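Local coordinates for putative oxidoreductase with NAD(P)-binding Rossmann-fold domain (Clostridium difficile, PDB 3UUW), which probably works as an NAD(P)-dependent oxidoreductase of the GFO/IDH/MocA family, pairing a nucleotide-binding Rossmann domain with a second, sheet-based domain, at residues Ala175-Asp189 / Val201-Thr214. Sequence-based numbering, arbitrary orientation.
Sequences ALWLANEDVEISGED and VSHKLKGKNFSINT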
# COMPACT_ATOMS: atom_id res chain seq x y z
N ALA A 175 -3.47 25.47 -2.91
CA ALA A 175 -2.38 25.97 -2.10
C ALA A 175 -2.79 27.22 -1.30
O ALA A 175 -2.54 27.29 -0.10
CB ALA A 175 -1.15 26.28 -2.96
N LEU A 176 -3.40 28.18 -1.98
CA LEU A 176 -3.75 29.44 -1.35
C LEU A 176 -4.87 29.22 -0.32
O LEU A 176 -4.88 29.86 0.74
CB LEU A 176 -4.13 30.49 -2.40
CG LEU A 176 -3.02 30.92 -3.39
CD1 LEU A 176 -3.57 31.94 -4.34
CD2 LEU A 176 -1.81 31.45 -2.66
N TRP A 177 -5.79 28.29 -0.61
CA TRP A 177 -6.88 27.96 0.30
C TRP A 177 -6.35 27.29 1.56
O TRP A 177 -6.82 27.57 2.67
CB TRP A 177 -7.89 27.08 -0.44
CG TRP A 177 -8.94 26.43 0.38
CD1 TRP A 177 -10.02 27.02 0.98
CD2 TRP A 177 -9.08 25.03 0.59
NE1 TRP A 177 -10.80 26.06 1.58
CE2 TRP A 177 -10.25 24.84 1.35
CE3 TRP A 177 -8.33 23.93 0.20
CZ2 TRP A 177 -10.67 23.57 1.75
CZ3 TRP A 177 -8.74 22.68 0.61
CH2 TRP A 177 -9.91 22.52 1.37
N LEU A 178 -5.33 26.44 1.40
CA LEU A 178 -4.67 25.80 2.54
C LEU A 178 -3.75 26.76 3.31
O LEU A 178 -3.62 26.64 4.53
CB LEU A 178 -3.86 24.59 2.10
CG LEU A 178 -4.65 23.37 1.68
CD1 LEU A 178 -3.71 22.34 1.01
CD2 LEU A 178 -5.43 22.74 2.86
N ALA A 179 -3.10 27.67 2.60
CA ALA A 179 -2.20 28.60 3.27
C ALA A 179 -2.98 29.45 4.26
O ALA A 179 -2.53 29.66 5.36
CB ALA A 179 -1.50 29.50 2.26
N ASN A 180 -4.14 29.93 3.83
CA ASN A 180 -4.96 30.83 4.63
C ASN A 180 -4.13 31.99 5.21
O ASN A 180 -4.42 32.51 6.29
CB ASN A 180 -5.68 30.07 5.75
CG ASN A 180 -6.83 30.86 6.34
OD1 ASN A 180 -7.54 31.57 5.62
ND2 ASN A 180 -7.03 30.74 7.65
N GLU A 181 -3.09 32.38 4.48
CA GLU A 181 -2.23 33.51 4.84
C GLU A 181 -1.59 33.98 3.56
O GLU A 181 -1.59 33.25 2.57
CB GLU A 181 -1.16 33.13 5.88
CG GLU A 181 -0.07 32.13 5.41
CD GLU A 181 1.02 31.89 6.46
OE1 GLU A 181 1.83 30.94 6.31
OE2 GLU A 181 1.07 32.66 7.45
N ASP A 182 -1.05 35.20 3.56
CA ASP A 182 -0.40 35.73 2.38
C ASP A 182 0.86 34.92 2.08
O ASP A 182 1.56 34.49 2.99
CB ASP A 182 0.00 37.19 2.60
CG ASP A 182 -1.19 38.12 2.81
OD1 ASP A 182 -2.27 37.84 2.24
OD2 ASP A 182 -1.04 39.13 3.52
N VAL A 183 1.14 34.73 0.80
CA VAL A 183 2.33 34.01 0.39
C VAL A 183 3.04 34.76 -0.73
O VAL A 183 2.45 35.59 -1.42
CB VAL A 183 2.01 32.56 -0.04
CG1 VAL A 183 1.37 31.79 1.10
CG2 VAL A 183 1.11 32.56 -1.28
N GLU A 184 4.33 34.48 -0.87
CA GLU A 184 5.17 35.07 -1.89
C GLU A 184 5.90 33.96 -2.63
O GLU A 184 6.35 33.01 -2.00
CB GLU A 184 6.23 35.95 -1.23
CG GLU A 184 5.69 37.18 -0.48
CD GLU A 184 5.37 38.34 -1.41
OE1 GLU A 184 4.99 38.10 -2.58
OE2 GLU A 184 5.51 39.50 -0.97
N ILE A 185 6.07 34.08 -3.95
CA ILE A 185 6.86 33.10 -4.71
C ILE A 185 8.34 33.20 -4.32
O ILE A 185 8.95 34.27 -4.44
CB ILE A 185 6.73 33.31 -6.22
CG1 ILE A 185 5.31 32.99 -6.67
CG2 ILE A 185 7.72 32.43 -6.99
CD1 ILE A 185 5.06 33.31 -8.13
N SER A 186 8.91 32.09 -3.85
CA SER A 186 10.32 32.04 -3.43
C SER A 186 11.16 31.06 -4.25
O SER A 186 12.36 30.88 -3.98
CB SER A 186 10.42 31.69 -1.94
OG SER A 186 9.88 30.41 -1.69
N GLY A 187 10.54 30.44 -5.26
CA GLY A 187 11.23 29.51 -6.13
C GLY A 187 10.30 29.14 -7.27
O GLY A 187 9.07 29.13 -7.07
N GLU A 188 10.88 28.88 -8.44
CA GLU A 188 10.15 28.51 -9.66
C GLU A 188 11.00 27.64 -10.59
O GLU A 188 12.19 27.92 -10.82
CB GLU A 188 9.70 29.77 -10.44
CG GLU A 188 9.11 29.45 -11.82
CD GLU A 188 8.64 30.68 -12.58
OE1 GLU A 188 7.56 31.20 -12.24
OE2 GLU A 188 9.35 31.09 -13.54
N ASP A 189 10.38 26.59 -11.12
CA ASP A 189 10.91 25.83 -12.24
C ASP A 189 9.84 25.96 -13.32
O ASP A 189 8.66 25.76 -13.06
CB ASP A 189 11.07 24.34 -11.95
CG ASP A 189 12.03 24.05 -10.82
OD1 ASP A 189 13.04 24.75 -10.69
OD2 ASP A 189 11.76 23.07 -10.07
N VAL A 201 6.16 22.42 -14.26
CA VAL A 201 6.15 23.68 -13.53
C VAL A 201 6.14 23.38 -12.06
O VAL A 201 5.50 22.43 -11.61
CB VAL A 201 4.95 24.58 -13.91
CG1 VAL A 201 3.64 23.91 -13.60
CG2 VAL A 201 5.02 25.95 -13.19
N SER A 202 6.85 24.20 -11.30
CA SER A 202 6.88 24.08 -9.86
C SER A 202 7.14 25.43 -9.23
O SER A 202 7.81 26.28 -9.82
CB SER A 202 7.95 23.09 -9.43
OG SER A 202 8.07 23.08 -8.02
N HIS A 203 6.59 25.62 -8.04
CA HIS A 203 6.79 26.83 -7.26
C HIS A 203 6.94 26.52 -5.80
O HIS A 203 6.46 25.50 -5.32
CB HIS A 203 5.64 27.81 -7.44
CG HIS A 203 5.61 28.41 -8.80
ND1 HIS A 203 4.94 27.84 -9.85
CD2 HIS A 203 6.26 29.48 -9.30
CE1 HIS A 203 5.13 28.57 -10.94
NE2 HIS A 203 5.95 29.55 -10.64
N LYS A 204 7.64 27.41 -5.12
CA LYS A 204 7.64 27.41 -3.69
C LYS A 204 6.92 28.70 -3.28
O LYS A 204 7.36 29.82 -3.67
CB LYS A 204 9.04 27.36 -3.12
CG LYS A 204 9.07 27.32 -1.60
CD LYS A 204 10.50 27.27 -1.07
CE LYS A 204 11.08 25.88 -1.14
NZ LYS A 204 10.42 25.00 -0.11
N LEU A 205 5.85 28.55 -2.50
CA LEU A 205 5.05 29.65 -2.00
C LEU A 205 5.33 29.81 -0.51
O LEU A 205 4.96 28.96 0.31
CB LEU A 205 3.56 29.43 -2.28
CG LEU A 205 3.20 29.12 -3.73
CD1 LEU A 205 1.70 28.85 -3.82
CD2 LEU A 205 3.63 30.22 -4.72
N LYS A 206 5.99 30.91 -0.16
CA LYS A 206 6.41 31.15 1.21
C LYS A 206 5.45 31.99 2.04
O LYS A 206 5.15 33.13 1.67
CB LYS A 206 7.79 31.83 1.19
CG LYS A 206 8.41 32.00 2.57
CD LYS A 206 9.77 32.67 2.49
CE LYS A 206 10.45 32.69 3.85
NZ LYS A 206 10.60 31.30 4.41
N GLY A 207 5.04 31.46 3.19
CA GLY A 207 4.20 32.21 4.16
C GLY A 207 5.01 32.45 5.42
O GLY A 207 6.12 31.95 5.54
N LYS A 208 4.45 33.21 6.37
CA LYS A 208 5.14 33.46 7.64
C LYS A 208 5.45 32.18 8.40
O LYS A 208 6.51 32.05 9.00
CB LYS A 208 4.28 34.33 8.57
CG LYS A 208 4.41 35.83 8.36
CD LYS A 208 3.61 36.58 9.44
CE LYS A 208 3.92 38.07 9.46
NZ LYS A 208 3.19 38.76 10.58
N ASN A 209 4.50 31.25 8.38
CA ASN A 209 4.55 30.05 9.22
C ASN A 209 5.05 28.79 8.51
O ASN A 209 5.57 27.87 9.15
CB ASN A 209 3.15 29.79 9.80
CG ASN A 209 2.64 30.96 10.62
OD1 ASN A 209 3.35 31.49 11.48
ND2 ASN A 209 1.39 31.36 10.37
N PHE A 210 4.85 28.73 7.20
CA PHE A 210 5.29 27.57 6.42
C PHE A 210 5.24 27.89 4.93
O PHE A 210 4.67 28.92 4.52
CB PHE A 210 4.43 26.33 6.73
CG PHE A 210 2.95 26.52 6.50
CD1 PHE A 210 2.39 26.25 5.26
CD2 PHE A 210 2.12 26.93 7.53
CE1 PHE A 210 1.01 26.40 5.04
CE2 PHE A 210 0.73 27.09 7.31
CZ PHE A 210 0.20 26.82 6.07
N SER A 211 5.80 27.00 4.13
CA SER A 211 5.79 27.15 2.69
C SER A 211 5.00 26.04 2.03
O SER A 211 4.81 24.96 2.61
CB SER A 211 7.22 27.09 2.13
OG SER A 211 7.99 28.17 2.64
N ILE A 212 4.52 26.31 0.82
CA ILE A 212 3.82 25.32 0.04
C ILE A 212 4.65 25.06 -1.20
O ILE A 212 5.12 26.00 -1.85
CB ILE A 212 2.42 25.76 -0.42
CG1 ILE A 212 1.54 26.14 0.77
CG2 ILE A 212 1.77 24.64 -1.23
CD1 ILE A 212 1.68 27.59 1.22
N ASN A 213 4.87 23.79 -1.50
CA ASN A 213 5.58 23.39 -2.69
C ASN A 213 4.61 22.78 -3.65
O ASN A 213 4.04 21.73 -3.37
CB ASN A 213 6.67 22.40 -2.33
CG ASN A 213 7.61 22.97 -1.29
OD1 ASN A 213 8.38 23.88 -1.58
ND2 ASN A 213 7.52 22.47 -0.05
N THR A 214 4.45 23.44 -4.80
CA THR A 214 3.49 23.05 -5.83
C THR A 214 4.21 22.52 -7.03
O THR A 214 5.26 23.04 -7.38
CB THR A 214 2.63 24.25 -6.28
OG1 THR A 214 3.46 25.31 -6.80
CG2 THR A 214 1.81 24.79 -5.11
O HOH W 1 2.20 35.18 5.36
O HOH W 2 10.96 21.36 -8.23
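Ser186 and Gly187 together face the single residue Lys204, a beta bulge in the antiparallel hairpin of strands 184-192 and 198-206. Ser186 N donates almost straight to Lys204 O (2.8 Å, 178° at the hydrogen), whereas Lys204 N reaches Gly187 O from above its carbonyl plane. Gly187 N is buried without a partner, probably a cost of the extra residue. Ser186 OG, held between its backbone N and carbonyl carbon (chi1 62°), lies 3.2 Å from Lys204 CG. Regular pairing resumes on both sides, Glu184 with Lys206 and Asp189 with Ser202.

Beyond the bulge, Glu188 and His203 run side by side on one face. His203 NE2 donates to Glu188 OE1 (2.8 Å) in the ring plane, on the anti side of a carboxylate turned nearly perpendicular to the imidazole. With ND1 bonded to Tyr168, the ring is fixed in rotation. Ile185 CG2 meets the ring edge at His203 CD2 (4.0 Å), while Ile185 CG1 lies against Leu205 CD2; helix 295-305 packs over Ile185, Glu188 and His203.

The last turn of the preceding helix, 175-179, runs nearly antiparallel to strand 211-214 (163°): Ala175 CB rests on Ile212 CG2 (3.8 Å) and Leu205 CD1, and Ala179 CB on Ile212 CD1 (3.9 Å). Past the helix, Glu181 extends toward the turn 207-210 that joins strands 198-206 and 211-217, its OE1 over one face of Phe210 and weakly bonded by Asn209 N (3.4 Å).

On the reverse face, Asp189 and Lys206 each form a salt bridge with the other's counterpart in the second subunit. The chemistry thus divides the hairpin: one face carries apolar packing and a buried histidine held at both nitrogens, the other reciprocal charges that link to the second subunit, consistent with sheet-to-sheet packing.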